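Local coordinates for DUF3845 domain-containing protein (Bacteroides thetaiotaomicron VPI-5482, PDB 3GF6) that is of unknown function but appears to be a bacterial lipoprotein whose all-beta chain forms two antiparallel sheets, at residues E152-K157 and S186-N191; A136-L141 and I176-S181; Y133-A136 and F142-Y145; P20-G25 and K111-L116. One frame throughout, in Å; residues are numbered along the deposited sequence.

Contact 1: residues E152-K157 and S186-N191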
loop_
_atom_site.group_PDB
_atom_site.type_symbol
_atom_site.label_atom_id
_atom_site.label_comp_id
_atom_site.label_asym_id
_atom_site.label_seq_id
_atom_site.Cartn_x
_atom_site.Cartn_y
_atom_site.Cartn_z
ATOM N N GLU A 152 -10.536 -5.265 -10.559
ATOM C CA GLU A 152 -9.181 -5.639 -10.147
ATOM C C GLU A 152 -8.733 -5.035 -8.818
ATOM O O GLU A 152 -7.721 -5.464 -8.223
ATOM C CB GLU A 152 -8.188 -5.210 -11.230
ATOM C CG GLU A 152 -8.276 -6.011 -12.522
ATOM C CD GLU A 152 -9.322 -5.560 -13.509
ATOM O OE1 GLU A 152 -9.968 -4.500 -13.296
ATOM O OE2 GLU A 152 -9.460 -6.294 -14.527
ATOM N N VAL A 153 -9.460 -4.029 -8.365
ATOM C CA VAL A 153 -9.214 -3.426 -7.057
ATOM C C VAL A 153 -9.997 -4.189 -5.996
ATOM O O VAL A 153 -11.246 -4.232 -6.009
ATOM C CB VAL A 153 -9.541 -1.919 -7.057
ATOM C CG1 VAL A 153 -9.512 -1.362 -5.643
ATOM C CG2 VAL A 153 -8.494 -1.171 -7.872
ATOM N N PHE A 154 -9.246 -4.822 -5.094
ATOM C CA PHE A 154 -9.818 -5.706 -4.060
ATOM C C PHE A 154 -10.106 -4.933 -2.759
ATOM O O PHE A 154 -11.097 -5.184 -2.074
ATOM C CB PHE A 154 -8.885 -6.900 -3.778
ATOM C CG PHE A 154 -8.579 -7.755 -4.999
ATOM C CD1 PHE A 154 -9.529 -7.976 -5.986
ATOM C CD2 PHE A 154 -7.289 -8.276 -5.185
ATOM C CE1 PHE A 154 -9.223 -8.746 -7.115
ATOM C CE2 PHE A 154 -6.984 -9.030 -6.308
ATOM C CZ PHE A 154 -7.947 -9.263 -7.267
HETATM N N MSE A 155 -9.210 -3.993 -2.427
HETATM C CA MSE A 155 -9.334 -3.175 -1.233
HETATM C C MSE A 155 -8.774 -1.815 -1.563
HETATM O O MSE A 155 -7.668 -1.676 -2.112
HETATM C CB MSE A 155 -8.575 -3.750 -0.023
HETATM C CG MSE A 155 -8.899 -3.071 1.314
HETATM SE SE MSE A 155 -7.423 -3.132 2.577
HETATM C CE MSE A 155 -6.186 -1.856 1.728
ATOM N N CYS A 156 -9.540 -0.793 -1.231
ATOM C CA CYS A 156 -9.075 0.580 -1.402
ATOM C C CYS A 156 -9.620 1.397 -0.241
ATOM O O CYS A 156 -10.830 1.543 -0.101
ATOM C CB CYS A 156 -9.549 1.171 -2.748
ATOM S SG CYS A 156 -8.890 2.823 -3.063
ATOM N N LYS A 157 -8.724 1.908 0.586
ATOM C CA LYS A 157 -9.076 2.705 1.755
ATOM C C LYS A 157 -8.267 3.990 1.757
ATOM O O LYS A 157 -7.030 3.991 1.941
ATOM C CB LYS A 157 -8.912 1.935 3.073
ATOM C CG LYS A 157 -9.958 0.816 3.255
ATOM C CD LYS A 157 -9.644 -0.096 4.400
ATOM C CE LYS A 157 -10.571 -1.349 4.367
ATOM N NZ LYS A 157 -12.062 -1.114 4.457
ATOM N N SER A 186 -3.008 -12.508 -11.640
ATOM C CA SER A 186 -1.670 -12.841 -12.109
ATOM C C SER A 186 -0.653 -12.370 -11.107
ATOM O O SER A 186 0.238 -13.104 -10.713
ATOM C CB SER A 186 -1.393 -12.243 -13.503
ATOM O OG SER A 186 -0.014 -12.289 -13.825
ATOM N N GLN A 187 -0.784 -11.109 -10.732
ATOM C CA GLN A 187 0.105 -10.458 -9.796
ATOM C C GLN A 187 -0.747 -9.673 -8.800
ATOM O O GLN A 187 -1.752 -9.102 -9.191
ATOM C CB GLN A 187 1.074 -9.511 -10.529
ATOM C CG GLN A 187 1.927 -10.220 -11.555
ATOM C CD GLN A 187 2.787 -9.251 -12.347
ATOM O OE1 GLN A 187 3.986 -9.142 -12.089
ATOM N NE2 GLN A 187 2.190 -8.576 -13.338
ATOM N N LEU A 188 -0.338 -9.688 -7.528
ATOM C CA LEU A 188 -1.019 -8.990 -6.434
ATOM C C LEU A 188 -0.139 -7.838 -5.920
ATOM O O LEU A 188 1.049 -8.039 -5.567
ATOM C CB LEU A 188 -1.310 -9.980 -5.302
ATOM C CG LEU A 188 -2.210 -9.516 -4.152
ATOM C CD1 LEU A 188 -3.636 -9.285 -4.644
ATOM C CD2 LEU A 188 -2.170 -10.575 -2.998
ATOM N N TYR A 189 -0.756 -6.663 -5.820
ATOM C CA TYR A 189 -0.081 -5.430 -5.394
ATOM C C TYR A 189 -0.657 -4.952 -4.064
ATOM O O TYR A 189 -1.876 -4.999 -3.881
ATOM C CB TYR A 189 -0.231 -4.330 -6.446
ATOM C CG TYR A 189 0.309 -4.740 -7.816
ATOM C CD1 TYR A 189 -0.485 -5.431 -8.736
ATOM C CD2 TYR A 189 1.621 -4.477 -8.162
ATOM C CE1 TYR A 189 0.011 -5.828 -9.972
ATOM C CE2 TYR A 189 2.130 -4.870 -9.436
ATOM C CZ TYR A 189 1.328 -5.560 -10.311
ATOM O OH TYR A 189 1.817 -5.941 -11.551
ATOM N N PHE A 190 0.224 -4.503 -3.171
ATOM C CA PHE A 190 -0.184 -3.908 -1.860
ATOM C C PHE A 190 0.696 -2.716 -1.586
ATOM O O PHE A 190 1.910 -2.855 -1.428
ATOM C CB PHE A 190 -0.157 -4.970 -0.766
ATOM C CG PHE A 190 -0.697 -4.533 0.563
ATOM C CD1 PHE A 190 -1.886 -3.789 0.676
ATOM C CD2 PHE A 190 -0.047 -4.944 1.734
ATOM C CE1 PHE A 190 -2.378 -3.404 1.949
ATOM C CE2 PHE A 190 -0.521 -4.556 2.982
ATOM C CZ PHE A 190 -1.682 -3.783 3.084
ATOM N N ASN A 191 0.081 -1.527 -1.649
ATOM C CA ASN A 191 0.807 -0.267 -1.615
ATOM C C ASN A 191 0.030 0.837 -0.924
ATOM O O ASN A 191 -1.188 0.743 -0.756
ATOM C CB ASN A 191 1.141 0.262 -3.020
ATOM C CG ASN A 191 1.966 -0.697 -3.839
ATOM O OD1 ASN A 191 3.224 -0.599 -3.919
ATOM N ND2 ASN A 191 1.282 -1.629 -4.479
#
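The carbonyl oxygen of Leu138 is gripped by two successive backbone N-H groups, those of Phe154 and Met155, and this pair of hydrogen bonds to one acceptor sends the side chains of both residues to the same side, toward 186-191. No hydrogen bond joins the two segments; what they share is a pair of apolar contacts. Phe154 presents the edge of its ring to Leu188: CD1 of the leucine lies near the ring plane, 3.7 Å from CE2 and almost as close to CD2. The carbonyl oxygen of Glu152 stands 3.7 Å above one face of that ring, over its centre, so a main-chain oxygen of the same segment sits there while the leucine packs at the edge. Met155, present as selenomethionine, runs out with CG anti to the backbone N and then bends at its last torsion (chi3 71°), which carries CE to the edge of the Phe190 ring, 4.1 Å from CE1. A flexible unbranched chain suits this place, since it can turn to follow the aromatic rim. Leu188 and Phe190 both hold CG anti to N (chi1 -171° and -173°), so that their ends come nearer to 152-157 than their CB atoms do. Tyr178 and Leu183 pack on Phe154, while Ile176 and Tyr178 pack on Met155. The nearest CA atoms, those of Met155 and Phe190, are 9.2 Å apart because strand 129-139 runs between the two strands and pairs with each. The arrangement is a classic beta bulge in an antiparallel sheet, its apolar side chains facing the interior of a beta sandwich.

Contact 2: residues A136-L141 and I176-S181; sequences AQLASL and ITYDRS. With EDO (1,2-ethanediol), chain G.
Tyr178 reaches across from one sheet to meet Leu138 of the other, and its side chain can be followed outward. CB packs against the selenium of Met155, and with CG anti to the backbone N (chi1 176°) the ring extends between the two sheets. Further along, CD2 is 3.7 Å from Leu138 CD2, and CE2 makes the closest approach to the same methyl, 3.5 Å. Across the ring, CE1 lies against the carbonyl of Phe154. At the tip, OH is hydrogen-bonded to the carbonyl oxygen of Arg17, so a tyrosine can cross this apolar layer and still satisfy its polar end. The leucine and tyrosine side chains meet at about a right angle, one branch of the leucine doing the touching. A smaller pair lies two residues back, where Ile176 CD1 comes 3.9 Å from Ala136 CB; the short alanine leaves space for the long arm of the isoleucine. On the other face of strand 171-183, Asp179 OD2 accepts a 2.8 Å hydrogen bond from O2 of a 1,2-ethanediol, probably picked up from the crystallisation liquor, while OD1 forms a salt bridge with Lys115. A leucine in place of Asp179 would probably leave the Lys115 ammonium without its charge partner and the diol without this acceptor. The closest CA pairs, Ala136 with Ile176 and Leu138 with Tyr178, are each 9.2 Å apart, a spacing that fits two facing sheets. Segment 136-141 begins on strand 129-139, flanked by strands 153-158 and 187-198; 176-181 belongs to strand 171-183, which pairs with 112-123.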
loop_
_atom_site.group_PDB
_atom_site.type_symbol
_atom_site.label_atom_id
_atom_site.label_comp_id
_atom_site.label_asym_id
_atom_site.label_seq_id
_atom_site.Cartn_x
_atom_site.Cartn_y
_atom_site.Cartn_z
ATOM N N ALA A 136 -4.477 3.240 0.906
ATOM C CA ALA A 136 -3.937 1.872 0.873
ATOM C C ALA A 136 -4.732 1.065 -0.136
ATOM O O ALA A 136 -5.963 1.198 -0.225
ATOM C CB ALA A 136 -3.953 1.197 2.278
ATOM N N GLN A 137 -4.028 0.281 -0.942
ATOM C CA GLN A 137 -4.691 -0.496 -1.966
ATOM C C GLN A 137 -4.108 -1.880 -2.188
ATOM O O GLN A 137 -2.899 -2.055 -2.314
ATOM C CB GLN A 137 -4.668 0.278 -3.281
ATOM C CG GLN A 137 -5.417 -0.376 -4.391
ATOM C CD GLN A 137 -5.820 0.627 -5.432
ATOM O OE1 GLN A 137 -6.865 1.242 -5.306
ATOM N NE2 GLN A 137 -4.988 0.809 -6.470
ATOM N N LEU A 138 -5.022 -2.852 -2.199
ATOM C CA LEU A 138 -4.736 -4.236 -2.600
ATOM C C LEU A 138 -5.483 -4.440 -3.909
ATOM O O LEU A 138 -6.675 -4.200 -3.969
ATOM C CB LEU A 138 -5.266 -5.194 -1.562
ATOM C CG LEU A 138 -4.976 -6.659 -1.728
ATOM C CD1 LEU A 138 -3.436 -6.832 -1.456
ATOM C CD2 LEU A 138 -5.917 -7.528 -0.791
ATOM N N ALA A 139 -4.770 -4.904 -4.933
ATOM C CA ALA A 139 -5.261 -4.946 -6.303
ATOM C C ALA A 139 -4.446 -5.907 -7.156
ATOM O O ALA A 139 -3.287 -6.198 -6.846
ATOM C CB ALA A 139 -5.222 -3.535 -6.924
ATOM N N SER A 140 -5.045 -6.373 -8.242
ATOM C CA SER A 140 -4.324 -7.169 -9.249
ATOM C C SER A 140 -3.698 -6.306 -10.365
ATOM O O SER A 140 -3.170 -6.856 -11.294
ATOM C CB SER A 140 -5.241 -8.248 -9.809
ATOM O OG SER A 140 -6.222 -7.638 -10.618
ATOM N N LEU A 141 -3.824 -4.967 -10.280
ATOM C CA LEU A 141 -3.152 -3.993 -11.152
ATOM C C LEU A 141 -2.445 -2.962 -10.276
ATOM O O LEU A 141 -2.839 -2.776 -9.123
ATOM C CB LEU A 141 -4.164 -3.276 -12.040
ATOM C CG LEU A 141 -4.935 -4.199 -12.994
ATOM C CD1 LEU A 141 -6.027 -3.412 -13.702
ATOM C CD2 LEU A 141 -3.957 -4.867 -14.006
ATOM N N ILE A 176 -6.174 -0.742 9.720
ATOM C CA ILE A 176 -7.177 -1.312 8.820
ATOM C C ILE A 176 -6.935 -2.805 8.700
ATOM O O ILE A 176 -5.804 -3.320 8.855
ATOM C CB ILE A 176 -7.207 -0.632 7.398
ATOM C CG1 ILE A 176 -5.853 -0.817 6.690
ATOM C CG2 ILE A 176 -7.618 0.827 7.561
ATOM C CD1 ILE A 176 -5.832 -0.547 5.192
ATOM N N THR A 177 -8.006 -3.515 8.440
ATOM C CA THR A 177 -7.904 -4.949 8.170
ATOM C C THR A 177 -8.687 -5.319 6.906
ATOM O O THR A 177 -9.617 -4.613 6.493
ATOM C CB THR A 177 -8.438 -5.783 9.332
ATOM O OG1 THR A 177 -9.821 -5.470 9.560
ATOM C CG2 THR A 177 -7.619 -5.551 10.561
ATOM N N TYR A 178 -8.289 -6.425 6.292
ATOM C CA TYR A 178 -8.973 -6.975 5.122
ATOM C C TYR A 178 -8.933 -8.490 5.226
ATOM O O TYR A 178 -7.904 -9.070 5.593
ATOM C CB TYR A 178 -8.335 -6.440 3.833
ATOM C CG TYR A 178 -8.903 -7.002 2.535
ATOM C CD1 TYR A 178 -10.008 -6.416 1.900
ATOM C CD2 TYR A 178 -8.364 -8.139 1.940
ATOM C CE1 TYR A 178 -10.500 -6.909 0.707
ATOM C CE2 TYR A 178 -8.881 -8.664 0.725
ATOM C CZ TYR A 178 -9.958 -8.060 0.125
ATOM O OH TYR A 178 -10.446 -8.590 -1.065
ATOM N N ASP A 179 -10.068 -9.112 4.960
ATOM C CA ASP A 179 -10.238 -10.549 5.102
ATOM C C ASP A 179 -11.303 -11.059 4.132
ATOM O O ASP A 179 -12.493 -11.112 4.440
ATOM C CB ASP A 179 -10.587 -10.817 6.567
ATOM C CG ASP A 179 -10.603 -12.288 6.945
ATOM O OD1 ASP A 179 -10.361 -13.202 6.127
ATOM O OD2 ASP A 179 -10.905 -12.521 8.140
ATOM N N ARG A 180 -10.875 -11.410 2.924
ATOM C CA ARG A 180 -11.823 -11.789 1.885
ATOM C C ARG A 180 -11.219 -12.904 1.051
ATOM O O ARG A 180 -10.043 -13.262 1.226
ATOM C CB ARG A 180 -12.237 -10.587 1.026
ATOM C CG ARG A 180 -12.812 -9.403 1.792
ATOM C CD ARG A 180 -14.264 -9.675 2.303
ATOM N NE ARG A 180 -15.210 -9.512 1.206
ATOM C CZ ARG A 180 -15.903 -8.404 0.917
ATOM N NH1 ARG A 180 -15.870 -7.299 1.665
ATOM N NH2 ARG A 180 -16.683 -8.421 -0.135
ATOM N N SER A 181 -12.053 -13.488 0.197
ATOM C CA SER A 181 -11.726 -14.703 -0.499
ATOM C C SER A 181 -12.119 -14.652 -1.985
ATOM O O SER A 181 -12.585 -13.633 -2.461
ATOM C CB SER A 181 -12.472 -15.853 0.205
ATOM O OG SER A 181 -13.876 -15.718 0.040
HETATM C C1 EDO G . -7.709 -9.666 8.772
HETATM O O1 EDO G . -6.986 -8.908 9.748
HETATM C C2 EDO G . -8.956 -10.218 9.468
HETATM O O2 EDO G . -8.802 -11.619 9.696
#

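Contact 3: residues Y133-A136 and F142-Y145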
loop_
_atom_site.group_PDB
_atom_site.type_symbol
_atom_site.label_atom_id
_atom_site.label_comp_id
_atom_site.label_asym_id
_atom_site.label_seq_id
_atom_site.Cartn_x
_atom_site.Cartn_y
_atom_site.Cartn_z
ATOM N N TYR A 133 -3.453 13.673 -0.469
ATOM C CA TYR A 133 -4.201 12.419 -0.412
ATOM C C TYR A 133 -3.303 11.293 0.055
ATOM O O TYR A 133 -2.071 11.375 -0.062
ATOM C CB TYR A 133 -4.863 12.106 -1.761
ATOM C CG TYR A 133 -3.938 11.583 -2.869
ATOM C CD1 TYR A 133 -3.516 10.253 -2.889
ATOM C CD2 TYR A 133 -3.574 12.391 -3.926
ATOM C CE1 TYR A 133 -2.652 9.801 -3.882
ATOM C CE2 TYR A 133 -2.764 11.930 -4.960
ATOM C CZ TYR A 133 -2.294 10.639 -4.928
ATOM O OH TYR A 133 -1.512 10.155 -5.968
ATOM N N VAL A 134 -3.923 10.257 0.600
ATOM C CA VAL A 134 -3.238 9.031 0.998
ATOM C C VAL A 134 -4.246 7.891 0.959
ATOM O O VAL A 134 -5.351 8.018 1.496
ATOM C CB VAL A 134 -2.560 9.121 2.395
ATOM C CG1 VAL A 134 -3.511 9.655 3.501
ATOM C CG2 VAL A 134 -1.986 7.765 2.822
ATOM N N TYR A 135 -3.871 6.790 0.344
ATOM C CA TYR A 135 -4.696 5.596 0.384
ATOM C C TYR A 135 -3.911 4.300 0.302
ATOM O O TYR A 135 -2.835 4.273 -0.296
ATOM C CB TYR A 135 -5.745 5.617 -0.704
ATOM C CG TYR A 135 -5.314 5.513 -2.150
ATOM C CD1 TYR A 135 -4.841 6.620 -2.849
ATOM C CD2 TYR A 135 -5.446 4.332 -2.837
ATOM C CE1 TYR A 135 -4.550 6.523 -4.213
ATOM C CE2 TYR A 135 -5.123 4.223 -4.186
ATOM C CZ TYR A 135 -4.676 5.320 -4.857
ATOM O OH TYR A 135 -4.450 5.215 -6.180
ATOM N N ALA A 136 -4.477 3.240 0.906
ATOM C CA ALA A 136 -3.937 1.872 0.873
ATOM C C ALA A 136 -4.732 1.065 -0.136
ATOM O O ALA A 136 -5.963 1.198 -0.225
ATOM C CB ALA A 136 -3.953 1.197 2.278
ATOM N N PHE A 142 -1.428 -2.310 -10.831
ATOM C CA PHE A 142 -0.726 -1.226 -10.164
ATOM C C PHE A 142 -1.343 0.126 -10.517
ATOM O O PHE A 142 -1.416 0.491 -11.682
ATOM C CB PHE A 142 0.783 -1.256 -10.529
ATOM C CG PHE A 142 1.594 -0.285 -9.756
ATOM C CD1 PHE A 142 1.672 1.040 -10.125
ATOM C CD2 PHE A 142 2.211 -0.689 -8.549
ATOM C CE1 PHE A 142 2.386 1.964 -9.339
ATOM C CE2 PHE A 142 2.938 0.217 -7.766
ATOM C CZ PHE A 142 3.021 1.545 -8.166
ATOM N N GLN A 143 -1.760 0.863 -9.491
ATOM C CA GLN A 143 -2.381 2.188 -9.610
ATOM C C GLN A 143 -3.452 2.308 -10.725
ATOM O O GLN A 143 -3.426 3.253 -11.497
ATOM C CB GLN A 143 -1.319 3.284 -9.737
ATOM C CG GLN A 143 -1.783 4.644 -9.183
ATOM C CD GLN A 143 -0.798 5.766 -9.344
ATOM O OE1 GLN A 143 0.098 5.743 -10.210
ATOM N NE2 GLN A 143 -0.935 6.745 -8.521
ATOM N N PRO A 144 -4.420 1.356 -10.790
ATOM C CA PRO A 144 -5.503 1.561 -11.755
ATOM C C PRO A 144 -6.327 2.772 -11.334
ATOM O O PRO A 144 -6.580 2.956 -10.144
ATOM C CB PRO A 144 -6.341 0.283 -11.619
ATOM C CG PRO A 144 -6.125 -0.144 -10.169
ATOM C CD PRO A 144 -4.655 0.175 -9.930
ATOM N N TYR A 145 -6.750 3.594 -12.287
ATOM C CA TYR A 145 -7.411 4.842 -11.922
ATOM C C TYR A 145 -8.581 5.161 -12.833
ATOM O O TYR A 145 -8.461 5.112 -14.058
ATOM C CB TYR A 145 -6.434 6.008 -11.960
ATOM C CG TYR A 145 -6.989 7.205 -11.242
ATOM C CD1 TYR A 145 -7.684 8.209 -11.914
ATOM C CD2 TYR A 145 -6.869 7.302 -9.869
ATOM C CE1 TYR A 145 -8.209 9.316 -11.220
ATOM C CE2 TYR A 145 -7.403 8.396 -9.171
ATOM C CZ TYR A 145 -8.069 9.392 -9.857
ATOM O OH TYR A 145 -8.578 10.461 -9.158
HETATM O O HOH W 1 -4.978 3.220 -7.924
#
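The Tyr135 ring lies with its hydroxyl end beside the aliphatic part of Gln143 and has neighbours at its edge: Tyr133 CD1 lies in the ring plane, and so does the oxygen of a water beyond the hydroxyl. Phe193 also meets this ring, their planes about 35° apart. The amide of Gln143 is turned 33° from the Tyr135 ring, and the two side chains cross at about a right angle. Their closest approach is between Tyr135 OH and Gln143 CG, 4.1 Å, a loose contact. Tyr135 CG sits between the backbone N and the carbonyl carbon (chi1 68°), and the ring thereby extends off the strand toward the returning loop. Gln143 runs on extended beyond CG, which brings its amide near Tyr133; Tyr8, Tyr94 and Phe193 also touch this buried side chain. Its backbone takes a left-handed conformation, which marks the sharp change of direction before Pro144. A single water spans the remaining distance, 2.7 Å from Tyr135 OH and donating to Pro144 O at 2.8 Å. Proline suits the loop because its ring stiffens the chain and its apolar surface packs on Val153, while its carbonyl still serves as an acceptor. At the end of the segment, Tyr145 OH bonds to Pro9 O. The chemistry is therefore indirect: no hydrogen bond joins strand 133-136 to loop 142-145, and a phenol and a carbonyl, both at a buried interface, are linked through a water that gives each a polar partner.

Contact 4: residues P20-G25 and K111-L116; sequences PALEVG and KYAVKL. With EDO (1,2-ethanediol), chain G.
A loop laid over one side of an antiparallel strand forms this contact: 20-25, on the way from strand 14-16 to strand 29-35, rests through Leu22 and Val24 on Ala113 and Lys115. Ala113 is small enough to let the loop come close, and its CB touches Leu22 at two points, 3.7 Å from CD2 and 3.8 Å from CB. Lys115 then reaches up with an extended chain that bends only at its end (chi4 -72°), bringing NZ to the backbone oxygen of Leu22. That hydrogen bond is 3.0 Å long, the donor standing 17° out of the carbonyl plane with a C=O...N angle of 142°. Lysine suits the place because its long aliphatic stem also packs on the loop, CE lying 3.8 Å from Val24 CG2, while its ammonium also forms a salt bridge with Asp179. A methionine here would probably leave the Leu22 carbonyl without this donor and the Asp179 carboxylate without its counter-charge. Further along, Leu116 O accepts a 2.9 Å hydrogen bond from O1 of the bound 1,2-ethanediol, which Tyr214 also holds. Strand 112-123 runs between strands 171-183 and 203-219, paired with both; Ala113 and Lys115 face the loop, whereas Val114 points the other way, to Leu188 of the opposing sheet.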
loop_
_atom_site.group_PDB
_atom_site.type_symbol
_atom_site.label_atom_id
_atom_site.label_comp_id
_atom_site.label_asym_id
_atom_site.label_seq_id
_atom_site.Cartn_x
_atom_site.Cartn_y
_atom_site.Cartn_z
ATOM N N PRO A 20 -16.526 -13.791 1.060
ATOM C CA PRO A 20 -16.407 -13.516 2.488
ATOM C C PRO A 20 -15.116 -14.086 3.109
ATOM O O PRO A 20 -14.423 -14.906 2.486
ATOM C CB PRO A 20 -17.651 -14.201 3.076
ATOM C CG PRO A 20 -17.993 -15.279 2.103
ATOM C CD PRO A 20 -17.558 -14.794 0.755
ATOM N N ALA A 21 -14.814 -13.655 4.329
ATOM C CA ALA A 21 -13.645 -14.122 5.058
ATOM C C ALA A 21 -13.554 -15.627 4.974
ATOM O O ALA A 21 -14.544 -16.316 5.235
ATOM C CB ALA A 21 -13.702 -13.678 6.540
ATOM N N LEU A 22 -12.369 -16.128 4.616
ATOM C CA LEU A 22 -12.111 -17.572 4.521
ATOM C C LEU A 22 -11.970 -18.210 5.881
ATOM O O LEU A 22 -11.118 -17.811 6.657
ATOM C CB LEU A 22 -10.823 -17.856 3.754
ATOM C CG LEU A 22 -10.381 -19.317 3.630
ATOM C CD1 LEU A 22 -11.406 -20.139 2.737
ATOM C CD2 LEU A 22 -8.961 -19.395 3.087
ATOM N N GLU A 23 -12.778 -19.234 6.141
ATOM C CA GLU A 23 -12.594 -20.058 7.341
ATOM C C GLU A 23 -11.648 -21.150 6.955
ATOM O O GLU A 23 -12.031 -22.160 6.321
ATOM C CB GLU A 23 -13.917 -20.650 7.849
ATOM C CG GLU A 23 -14.920 -19.626 8.296
ATOM C CD GLU A 23 -14.412 -18.687 9.399
ATOM O OE1 GLU A 23 -13.509 -19.063 10.190
ATOM O OE2 GLU A 23 -14.942 -17.554 9.465
ATOM N N VAL A 24 -10.393 -20.927 7.326
ATOM C CA VAL A 24 -9.292 -21.697 6.836
ATOM C C VAL A 24 -9.452 -23.135 7.268
ATOM O O VAL A 24 -9.574 -23.438 8.459
ATOM C CB VAL A 24 -7.953 -21.093 7.348
ATOM C CG1 VAL A 24 -6.806 -22.005 7.028
ATOM C CG2 VAL A 24 -7.713 -19.717 6.717
ATOM N N GLY A 25 -9.508 -24.029 6.289
ATOM C CA GLY A 25 -9.612 -25.440 6.565
ATOM C C GLY A 25 -8.401 -26.227 6.126
ATOM O O GLY A 25 -7.446 -25.703 5.527
ATOM N N LYS A 111 -7.585 -19.907 -6.796
ATOM C CA LYS A 111 -8.441 -18.926 -6.136
ATOM C C LYS A 111 -7.773 -18.574 -4.817
ATOM O O LYS A 111 -7.301 -19.470 -4.092
ATOM C CB LYS A 111 -9.841 -19.507 -5.879
ATOM C CG LYS A 111 -10.705 -19.697 -7.145
ATOM C CD LYS A 111 -10.990 -18.351 -7.835
ATOM C CE LYS A 111 -11.891 -18.494 -9.074
ATOM N NZ LYS A 111 -11.293 -19.277 -10.205
ATOM N N TYR A 112 -7.752 -17.289 -4.491
ATOM C CA TYR A 112 -6.965 -16.802 -3.379
ATOM C C TYR A 112 -7.795 -16.088 -2.324
ATOM O O TYR A 112 -8.797 -15.439 -2.639
ATOM C CB TYR A 112 -5.891 -15.837 -3.879
ATOM C CG TYR A 112 -4.793 -16.434 -4.713
ATOM C CD1 TYR A 112 -3.748 -17.122 -4.115
ATOM C CD2 TYR A 112 -4.797 -16.313 -6.115
ATOM C CE1 TYR A 112 -2.690 -17.661 -4.880
ATOM C CE2 TYR A 112 -3.762 -16.818 -6.896
ATOM C CZ TYR A 112 -2.701 -17.514 -6.263
ATOM O OH TYR A 112 -1.668 -18.046 -6.995
ATOM N N ALA A 113 -7.340 -16.184 -1.065
ATOM C CA ALA A 113 -7.917 -15.425 0.038
ATOM C C ALA A 113 -6.795 -14.677 0.715
ATOM O O ALA A 113 -5.678 -15.195 0.817
ATOM C CB ALA A 113 -8.626 -16.363 1.044
ATOM N N VAL A 114 -7.082 -13.461 1.176
ATOM C CA VAL A 114 -6.110 -12.598 1.824
ATOM C C VAL A 114 -6.621 -12.204 3.205
ATOM O O VAL A 114 -7.787 -11.850 3.371
ATOM C CB VAL A 114 -5.827 -11.297 0.968
ATOM C CG1 VAL A 114 -5.011 -10.257 1.730
ATOM C CG2 VAL A 114 -5.089 -11.667 -0.330
ATOM N N LYS A 115 -5.717 -12.224 4.183
ATOM C CA LYS A 115 -5.976 -11.677 5.514
ATOM C C LYS A 115 -4.831 -10.757 5.817
ATOM O O LYS A 115 -3.650 -11.172 5.709
ATOM C CB LYS A 115 -6.016 -12.793 6.572
ATOM C CG LYS A 115 -7.097 -13.881 6.266
ATOM C CD LYS A 115 -7.111 -14.977 7.301
ATOM C CE LYS A 115 -8.245 -15.972 7.070
ATOM N NZ LYS A 115 -9.565 -15.402 7.388
ATOM N N LEU A 116 -5.156 -9.507 6.126
ATOM C CA LEU A 116 -4.114 -8.552 6.433
ATOM C C LEU A 116 -4.529 -7.563 7.483
ATOM O O LEU A 116 -5.725 -7.335 7.719
ATOM C CB LEU A 116 -3.618 -7.835 5.163
ATOM C CG LEU A 116 -4.548 -6.871 4.407
ATOM C CD1 LEU A 116 -4.633 -5.493 5.100
ATOM C CD2 LEU A 116 -4.084 -6.707 2.958
HETATM C C1 EDO G . -7.709 -9.666 8.772
HETATM O O1 EDO G . -6.986 -8.908 9.748
HETATM C C2 EDO G . -8.956 -10.218 9.468
HETATM O O2 EDO G . -8.802 -11.619 9.696
#

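From the N terminus, contact 4 comes first, closing a loop of 85 residues by bringing 20-25 onto strand 112-123. The other three all begin after it has closed, contact 3 closing before contact 1 opens. Contact 3 closes a short loop, folding 142-145 onto the strand of 133-136. Contact 2 starts from the same strand, shares Ala136 with contact 3 and runs on to 176-181 in the other sheet. Contact 1 crosses contact 2, since 152-157 lies between the segments of contact 2 and 186-191 follows them. Contacts 1 and 2 meet in the apolar layer between the sheets, contact 3 lies on the other side of strand 129-139, and the Lys115-Asp179 pair joins contact 4 to contact 2.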